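Local coordinates for protein NAD-dependent L-serine dehydrogenase (Pseudomonas aeruginosa, PDB 3OBB) that oxidises L-serine and methyl-L-serine with NAD(+) as a homotetramer and is possibly involved in serine catabolism, at residues F241-M246 with F287-K292. Residues are numbered along the deposited sequence; the frame is centred on the assembly and turned at random.
Sequences FMAQLM and FSVVQK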
# COMPACT_ATOMS: atom_id res chain seq x y z
N PHE A 241 2.34 -10.73 -22.11
CA PHE A 241 0.98 -10.41 -21.70
C PHE A 241 1.00 -8.95 -21.28
O PHE A 241 1.63 -8.59 -20.28
CB PHE A 241 0.57 -11.36 -20.57
CG PHE A 241 -0.75 -11.02 -19.91
CD1 PHE A 241 -0.81 -10.75 -18.56
CD2 PHE A 241 -1.94 -11.00 -20.64
CE1 PHE A 241 -2.07 -10.47 -17.91
CE2 PHE A 241 -3.16 -10.73 -20.01
CZ PHE A 241 -3.21 -10.45 -18.63
N MSE A 242 0.34 -8.09 -22.05
CA MSE A 242 0.49 -6.65 -21.91
C MSE A 242 0.14 -6.17 -20.52
O MSE A 242 -0.85 -6.60 -19.92
CB MSE A 242 -0.44 -5.92 -22.88
CG MSE A 242 -0.29 -6.28 -24.33
SE MSE A 242 -1.17 -4.95 -25.50
CE MSE A 242 -2.72 -4.43 -24.53
N ALA A 243 0.92 -5.22 -20.04
CA ALA A 243 0.66 -4.55 -18.77
C ALA A 243 -0.75 -3.96 -18.74
O ALA A 243 -1.41 -3.94 -17.69
CB ALA A 243 1.72 -3.42 -18.54
N GLN A 244 -1.20 -3.46 -19.89
CA GLN A 244 -2.53 -2.82 -19.97
C GLN A 244 -3.62 -3.85 -19.68
O GLN A 244 -4.58 -3.53 -18.96
CB GLN A 244 -2.75 -2.16 -21.32
CG GLN A 244 -4.07 -1.41 -21.42
CD GLN A 244 -4.22 -0.73 -22.79
OE1 GLN A 244 -3.52 -1.07 -23.75
NE2 GLN A 244 -5.17 0.20 -22.89
N LEU A 245 -3.45 -5.06 -20.20
CA LEU A 245 -4.36 -6.18 -19.93
C LEU A 245 -4.32 -6.65 -18.46
O LEU A 245 -5.38 -6.93 -17.86
CB LEU A 245 -4.06 -7.36 -20.85
CG LEU A 245 -4.37 -7.15 -22.34
CD1 LEU A 245 -3.95 -8.40 -23.14
CD2 LEU A 245 -5.86 -6.82 -22.55
N MSE A 246 -3.12 -6.76 -17.89
CA MSE A 246 -3.02 -6.99 -16.46
C MSE A 246 -3.76 -5.90 -15.65
O MSE A 246 -4.46 -6.21 -14.68
CB MSE A 246 -1.56 -7.10 -16.02
CG MSE A 246 -1.40 -7.31 -14.51
SE MSE A 246 -2.44 -8.86 -13.88
CE MSE A 246 -0.98 -10.07 -14.15
N PHE A 287 3.74 -7.67 -18.92
CA PHE A 287 3.45 -7.18 -17.57
C PHE A 287 4.65 -7.31 -16.61
O PHE A 287 4.70 -6.62 -15.61
CB PHE A 287 2.18 -7.85 -16.98
CG PHE A 287 2.37 -9.31 -16.60
CD1 PHE A 287 2.72 -10.26 -17.57
CD2 PHE A 287 2.25 -9.72 -15.27
CE1 PHE A 287 2.90 -11.62 -17.22
CE2 PHE A 287 2.42 -11.05 -14.90
CZ PHE A 287 2.75 -12.01 -15.87
N SER A 288 5.62 -8.19 -16.89
CA SER A 288 6.82 -8.25 -16.04
C SER A 288 7.72 -7.00 -16.11
O SER A 288 8.66 -6.86 -15.33
CB SER A 288 7.61 -9.58 -16.21
OG SER A 288 8.26 -9.66 -17.47
N VAL A 289 7.40 -6.09 -17.03
CA VAL A 289 8.03 -4.76 -17.15
C VAL A 289 7.93 -3.96 -15.83
O VAL A 289 8.70 -2.99 -15.60
CB VAL A 289 7.44 -3.95 -18.34
CG1 VAL A 289 6.06 -3.32 -17.98
CG2 VAL A 289 8.43 -2.90 -18.81
N VAL A 290 7.07 -4.43 -14.94
CA VAL A 290 6.99 -3.87 -13.60
C VAL A 290 8.38 -3.86 -12.95
O VAL A 290 8.64 -3.03 -12.10
CB VAL A 290 5.89 -4.61 -12.76
CG1 VAL A 290 6.37 -5.99 -12.29
CG2 VAL A 290 5.39 -3.76 -11.59
N GLN A 291 9.26 -4.79 -13.38
CA GLN A 291 10.68 -4.82 -12.95
C GLN A 291 11.35 -3.44 -13.02
O GLN A 291 12.16 -3.12 -12.17
CB GLN A 291 11.50 -5.86 -13.76
CG GLN A 291 12.92 -6.17 -13.17
CD GLN A 291 12.85 -6.80 -11.78
OE1 GLN A 291 12.76 -8.01 -11.64
NE2 GLN A 291 12.91 -5.97 -10.75
N LYS A 292 11.01 -2.65 -14.03
CA LYS A 292 11.63 -1.35 -14.28
C LYS A 292 11.37 -0.32 -13.16
O LYS A 292 12.20 0.60 -12.92
CB LYS A 292 11.11 -0.80 -15.60
CG LYS A 292 11.60 -1.54 -16.85
CD LYS A 292 11.48 -0.63 -18.08
CE LYS A 292 11.86 -1.35 -19.37
NZ LYS A 292 13.35 -1.32 -19.43
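A chi1 of 172° in F241 swings its ring away from N, beside the carbonyl carbon, and 72° in F287 sets CG between N and C; the two phenyl rings thereby meet as a T-shaped pair. The edge of F241 points at one face of F287, CD1 to CD1 3.7 Å, with centroids 5.5 Å apart and planes at 75°. M246, a selenomethionine bent at its second and third torsions, brings its CE to 3.4 Å from CD2 of F287, obliquely to that ring, while the same methyl lies in the plane of the F241 ring at its edge. In the backbone, N of F287 donates to O of F241 in a bent bond (2.7 Å), tying the chains together just before helix 243-260, whose N-cap is M242. A looser apolar contact joins CB of A243 to CG1 of V289 at 4.4 Å. The F241 side chain lies beside bound HEPES and acetate and close to K248, which binds NAD(+), consistent with its lining the edge of the ligand-binding region. Within the helical C-terminal part, the start of helix 243-260 and the 3-10 turn 287-289 pack on helix 168-196 through L180 and M184, and on helix 265-279 through Y274 and L277.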